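Local coordinates for nudix hydrolase DR_0079 (Deinococcus radiodurans, PDB 2O5F), which hydrolyses nucleoside di- and triphosphates to monophosphates with magnesium as cofactor, preferring CDP and CTP, at residues 88-93 / 125-130; 66-71 / 84-89. All blocks are in the same frame, centred on the assembly; numbering follows the deposited sequence.

Contact 1: residues 88-93 / 125-130; sequences EELNVE and ATPIFN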
loop_
_atom_site.group_PDB
_atom_site.type_symbol
_atom_site.label_atom_id
_atom_site.label_comp_id
_atom_site.label_asym_id
_atom_site.label_seq_id
_atom_site.Cartn_x
_atom_site.Cartn_y
_atom_site.Cartn_z
ATOM N N GLU A 88 7.893 -5.926 -8.113
ATOM C CA GLU A 88 8.801 -4.849 -8.488
ATOM C C GLU A 88 9.421 -4.104 -7.303
ATOM O O GLU A 88 10.513 -3.560 -7.424
ATOM C CB GLU A 88 8.110 -3.846 -9.413
ATOM C CG GLU A 88 7.023 -3.028 -8.758
ATOM C CD GLU A 88 6.460 -1.960 -9.684
ATOM O OE1 GLU A 88 5.519 -1.255 -9.266
ATOM O OE2 GLU A 88 6.958 -1.821 -10.824
ATOM N N GLU A 89 8.740 -4.080 -6.161
ATOM C CA GLU A 89 9.271 -3.382 -4.996
ATOM C C GLU A 89 9.964 -4.302 -3.989
ATOM O O GLU A 89 10.983 -3.932 -3.408
ATOM C CB GLU A 89 8.158 -2.615 -4.269
ATOM C CG GLU A 89 7.368 -1.639 -5.146
ATOM C CD GLU A 89 6.291 -0.892 -4.371
ATOM O OE1 GLU A 89 5.491 -1.547 -3.658
ATOM O OE2 GLU A 89 6.229 0.352 -4.489
ATOM N N LEU A 90 9.416 -5.496 -3.783
ATOM C CA LEU A 90 9.989 -6.415 -2.800
ATOM C C LEU A 90 10.558 -7.690 -3.395
ATOM O O LEU A 90 11.094 -8.523 -2.665
ATOM C CB LEU A 90 8.922 -6.798 -1.766
ATOM C CG LEU A 90 8.211 -5.705 -0.957
ATOM C CD1 LEU A 90 7.355 -6.377 0.123
ATOM C CD2 LEU A 90 9.225 -4.771 -0.298
ATOM N N ASN A 91 10.454 -7.834 -4.714
ATOM C CA ASN A 91 10.924 -9.034 -5.398
ATOM C C ASN A 91 10.260 -10.249 -4.779
ATOM O O ASN A 91 10.895 -11.283 -4.568
ATOM C CB ASN A 91 12.446 -9.175 -5.296
ATOM C CG ASN A 91 13.171 -8.199 -6.184
ATOM O OD1 ASN A 91 13.896 -7.325 -5.709
ATOM N ND2 ASN A 91 12.971 -8.335 -7.484
ATOM N N VAL A 92 8.977 -10.104 -4.477
ATOM C CA VAL A 92 8.203 -11.178 -3.880
ATOM C C VAL A 92 7.105 -11.657 -4.823
ATOM O O VAL A 92 6.435 -10.857 -5.476
ATOM C CB VAL A 92 7.545 -10.723 -2.558
ATOM C CG1 VAL A 92 6.619 -11.804 -2.035
ATOM C CG2 VAL A 92 8.627 -10.415 -1.521
ATOM N N GLU A 93 6.941 -12.971 -4.891
ATOM C CA GLU A 93 5.915 -13.601 -5.706
ATOM C C GLU A 93 4.793 -13.915 -4.715
ATOM O O GLU A 93 4.915 -14.851 -3.924
ATOM C CB GLU A 93 6.452 -14.906 -6.300
ATOM C CG GLU A 93 7.825 -14.801 -6.945
ATOM C CD GLU A 93 7.777 -14.260 -8.362
ATOM O OE1 GLU A 93 7.387 -13.088 -8.551
ATOM O OE2 GLU A 93 8.129 -15.015 -9.293
ATOM N N ALA A 125 10.575 -14.061 6.501
ATOM C CA ALA A 125 11.798 -13.696 5.805
ATOM C C ALA A 125 11.823 -12.212 5.462
ATOM O O ALA A 125 10.797 -11.625 5.104
ATOM C CB ALA A 125 11.941 -14.515 4.525
ATOM N N THR A 126 13.000 -11.607 5.585
ATOM C CA THR A 126 13.158 -10.200 5.241
ATOM C C THR A 126 13.262 -10.173 3.722
ATOM O O THR A 126 14.061 -10.898 3.135
ATOM C CB THR A 126 14.432 -9.605 5.843
ATOM O OG1 THR A 126 14.347 -9.634 7.273
ATOM C CG2 THR A 126 14.609 -8.161 5.375
ATOM N N PRO A 127 12.438 -9.347 3.065
ATOM C CA PRO A 127 12.428 -9.229 1.607
ATOM C C PRO A 127 13.731 -8.704 1.011
ATOM O O PRO A 127 14.421 -7.875 1.616
ATOM C CB PRO A 127 11.282 -8.254 1.339
ATOM C CG PRO A 127 10.409 -8.394 2.538
ATOM C CD PRO A 127 11.397 -8.498 3.659
ATOM N N ILE A 128 14.059 -9.202 -0.173
ATOM C CA ILE A 128 15.243 -8.745 -0.896
ATOM C C ILE A 128 14.648 -7.625 -1.735
ATOM O O ILE A 128 14.393 -7.786 -2.926
ATOM C CB ILE A 128 15.797 -9.840 -1.820
ATOM C CG1 ILE A 128 16.002 -11.134 -1.018
ATOM C CG2 ILE A 128 17.120 -9.393 -2.440
ATOM C CD1 ILE A 128 16.891 -10.976 0.189
ATOM N N PHE A 129 14.421 -6.496 -1.083
ATOM C CA PHE A 129 13.801 -5.338 -1.709
ATOM C C PHE A 129 14.609 -4.680 -2.823
ATOM O O PHE A 129 15.814 -4.885 -2.935
ATOM C CB PHE A 129 13.458 -4.306 -0.626
ATOM C CG PHE A 129 14.659 -3.748 0.092
ATOM C CD1 PHE A 129 15.355 -2.661 -0.430
ATOM C CD2 PHE A 129 15.106 -4.324 1.283
ATOM C CE1 PHE A 129 16.477 -2.156 0.218
ATOM C CE2 PHE A 129 16.225 -3.828 1.940
ATOM C CZ PHE A 129 16.918 -2.736 1.409
ATOM N N ASN A 130 13.913 -3.903 -3.648
ATOM C CA ASN A 130 14.531 -3.176 -4.756
ATOM C C ASN A 130 15.047 -1.850 -4.194
ATOM O O ASN A 130 14.262 -0.978 -3.803
ATOM C CB ASN A 130 13.497 -2.939 -5.862
ATOM C CG ASN A 130 14.012 -2.029 -6.966
ATOM O OD1 ASN A 130 15.211 -1.770 -7.071
ATOM N ND2 ASN A 130 13.099 -1.542 -7.801
HETATM O O HOH W 1 12.155 -10.882 -1.608
#
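Asn130 and Phe129 lie against Glu89 and Leu90, where the Nudix-box helix 78-90 runs out and the loop between strands 115-122 and 136-140 crosses its C-terminal end. Two carbonyls of the last turn are taken up by Asn130. Its backbone N gives Glu89 O a nearly straight hydrogen bond (2.9 Å, 170°). Followed outward, Asn130 CB rests 3.4 Å from Glu88 O; CG, set anti to the backbone N (chi1 172°), continues past the same carbonyl; ND2 then gives Glu88 O a weak hydrogen bond, while OD1 turns away to the backbone N of Asn132. Phe129 CA also brings a CA-H...O contact to Glu89 O, although its ring leads off toward Ile134. The apolar side of the contact is thin: Leu90 CB meets Pro127 CB at 4.2 Å, Leu90 CD2 approaches Phe129 CB, and Trp49 of strand 48-52 packs on both Leu90 and Pro127. Asn91, with positive phi, turns the chain out of the helix. Pro127 and Phe129 flank Ile128, the centre of an inverse gamma turn, and one water bridges the two backbones, donating to Leu90 O at 2.8 Å and accepting from Ile128 N at 2.9 Å.

Contact 2: residues 66-71 / 84-89; sequences VSVGGA and REAREE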
loop_
_atom_site.group_PDB
_atom_site.type_symbol
_atom_site.label_atom_id
_atom_site.label_comp_id
_atom_site.label_asym_id
_atom_site.label_seq_id
_atom_site.Cartn_x
_atom_site.Cartn_y
_atom_site.Cartn_z
ATOM N N VAL A 66 3.971 1.751 3.581
ATOM C CA VAL A 66 3.429 0.396 3.657
ATOM C C VAL A 66 4.484 -0.514 3.029
ATOM O O VAL A 66 5.354 -0.053 2.278
ATOM C CB VAL A 66 2.107 0.239 2.839
ATOM C CG1 VAL A 66 0.974 1.009 3.500
ATOM C CG2 VAL A 66 2.320 0.741 1.408
ATOM N N SER A 67 4.401 -1.808 3.323
ATOM C CA SER A 67 5.347 -2.781 2.775
ATOM C C SER A 67 5.343 -2.771 1.246
ATOM O O SER A 67 6.401 -2.789 0.611
ATOM C CB SER A 67 4.991 -4.189 3.257
ATOM O OG SER A 67 4.884 -4.235 4.682
ATOM N N VAL A 68 4.143 -2.758 0.670
ATOM C CA VAL A 68 3.959 -2.762 -0.787
ATOM C C VAL A 68 2.803 -1.825 -1.118
ATOM O O VAL A 68 1.735 -1.926 -0.525
ATOM C CB VAL A 68 3.543 -4.156 -1.318
ATOM C CG1 VAL A 68 3.671 -4.186 -2.831
ATOM C CG2 VAL A 68 4.369 -5.241 -0.670
ATOM N N GLY A 69 3.000 -0.921 -2.070
ATOM C CA GLY A 69 1.914 -0.023 -2.416
ATOM C C GLY A 69 2.082 0.676 -3.746
ATOM O O GLY A 69 3.197 0.999 -4.147
ATOM N N GLY A 70 0.970 0.913 -4.434
ATOM C CA GLY A 70 1.046 1.595 -5.712
ATOM C C GLY A 70 -0.303 1.726 -6.380
ATOM O O GLY A 70 -1.268 1.062 -5.996
ATOM N N ALA A 71 -0.367 2.577 -7.399
ATOM C CA ALA A 71 -1.601 2.797 -8.128
ATOM C C ALA A 71 -1.938 1.617 -9.030
ATOM O O ALA A 71 -1.049 0.956 -9.562
ATOM C CB ALA A 71 -1.491 4.076 -8.961
ATOM N N ARG A 84 1.919 -7.240 -9.135
ATOM C CA ARG A 84 2.908 -6.440 -9.847
ATOM C C ARG A 84 3.787 -5.605 -8.919
ATOM O O ARG A 84 5.012 -5.624 -9.038
ATOM C CB ARG A 84 2.201 -5.536 -10.870
ATOM C CG ARG A 84 3.116 -4.565 -11.609
ATOM C CD ARG A 84 2.351 -3.765 -12.666
ATOM N NE ARG A 84 1.181 -3.057 -12.136
ATOM C CZ ARG A 84 1.235 -2.016 -11.309
ATOM N NH1 ARG A 84 2.404 -1.542 -10.897
ATOM N NH2 ARG A 84 0.116 -1.432 -10.906
ATOM N N GLU A 85 3.172 -4.872 -7.998
ATOM C CA GLU A 85 3.932 -4.034 -7.068
ATOM C C GLU A 85 4.794 -4.861 -6.109
ATOM O O GLU A 85 5.911 -4.471 -5.785
ATOM C CB GLU A 85 2.991 -3.135 -6.261
ATOM C CG GLU A 85 2.234 -2.093 -7.083
ATOM C CD GLU A 85 3.102 -0.914 -7.516
ATOM O OE1 GLU A 85 2.580 -0.014 -8.212
ATOM O OE2 GLU A 85 4.302 -0.883 -7.166
ATOM N N ALA A 86 4.271 -5.992 -5.652
ATOM C CA ALA A 86 5.018 -6.847 -4.740
ATOM C C ALA A 86 6.295 -7.345 -5.398
ATOM O O ALA A 86 7.344 -7.406 -4.765
ATOM C CB ALA A 86 4.165 -8.036 -4.293
ATOM N N ARG A 87 6.221 -7.710 -6.670
ATOM C CA ARG A 87 7.426 -8.198 -7.318
ATOM C C ARG A 87 8.398 -7.090 -7.708
ATOM O O ARG A 87 9.608 -7.278 -7.621
ATOM C CB ARG A 87 7.073 -9.061 -8.528
ATOM C CG ARG A 87 6.358 -8.349 -9.637
ATOM C CD ARG A 87 5.671 -9.375 -10.516
ATOM N NE ARG A 87 6.557 -10.488 -10.842
ATOM C CZ ARG A 87 6.130 -11.651 -11.322
ATOM N NH1 ARG A 87 4.830 -11.843 -11.526
ATOM N NH2 ARG A 87 6.996 -12.618 -11.601
ATOM N N GLU A 88 7.893 -5.926 -8.113
ATOM C CA GLU A 88 8.801 -4.849 -8.488
ATOM C C GLU A 88 9.421 -4.104 -7.303
ATOM O O GLU A 88 10.513 -3.560 -7.424
ATOM C CB GLU A 88 8.110 -3.846 -9.413
ATOM C CG GLU A 88 7.023 -3.028 -8.758
ATOM C CD GLU A 88 6.460 -1.960 -9.684
ATOM O OE1 GLU A 88 5.519 -1.255 -9.266
ATOM O OE2 GLU A 88 6.958 -1.821 -10.824
ATOM N N GLU A 89 8.740 -4.080 -6.161
ATOM C CA GLU A 89 9.271 -3.382 -4.996
ATOM C C GLU A 89 9.964 -4.302 -3.989
ATOM O O GLU A 89 10.983 -3.932 -3.408
ATOM C CB GLU A 89 8.158 -2.615 -4.269
ATOM C CG GLU A 89 7.368 -1.639 -5.146
ATOM C CD GLU A 89 6.291 -0.892 -4.371
ATOM O OE1 GLU A 89 5.491 -1.547 -3.658
ATOM O OE2 GLU A 89 6.229 0.352 -4.489
#
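Gly69 N donates to Glu89 OE1 at 3.0 Å, on the syn lone pair, joining the glycine-bearing strand of the Nudix box to its helix. Glu89 reaches the strand with its chain extended beyond CG (chi2 -179°), and Val68 CG1 lies against OE1 at 3.3 Å. The same methyl sits over the helix backbone at Ala86 N and touches Glu85 CB. Glu85 instead bends at chi2 (-75°), which lays its carboxylate beside Gly70, Glu85 OE1 being 3.3 Å from Gly70 CA; the oxygen takes up the place of a CB, room that the glycine leaves. Both glutamates are inferred magnesium ligands. Without the carboxylate, as with an alanine at Glu89, Gly69 N would probably lose its acceptor and the inferred metal site one of its ligands. Farther out, Arg84 NH2 bonds Ala71 O at 3.0 Å, in both the carbonyl plane and the guanidinium plane. Arg84 NH1 forms a salt bridge with Glu85 OE1 (3.1 Å), its hydrogen bond weak, and a longer, weak ion pair with Glu88 OE1, while NE pairs with Glu76. The axes of strand 68-71 and helix segment 84-89 come within 7.5 Å, their directions 120° apart; the strand, at the margin of the mixed sheet, pairs with strand 35-42.

Overall arrangement
After the strands up to 48-52, the chain reaches strand 68-71, then loops into helix 78-90; contact 2 closes this short connection, with 12 residues between its segments, largely within the Nudix box. Contact 1 begins where contact 2 ends, on the shared Glu88 and Glu89, and closes a longer excursion through strands 98-105 and 115-122. The two closures therefore follow one another along the chain, overlapping at the helix end instead of nesting. Their centres are about 9 Å apart. Leu90 CD1 packs on Val68 CG2, directly connecting them. Together they tie the helix to the edge of the mixed sheet and to the loop leading to strand 136-140.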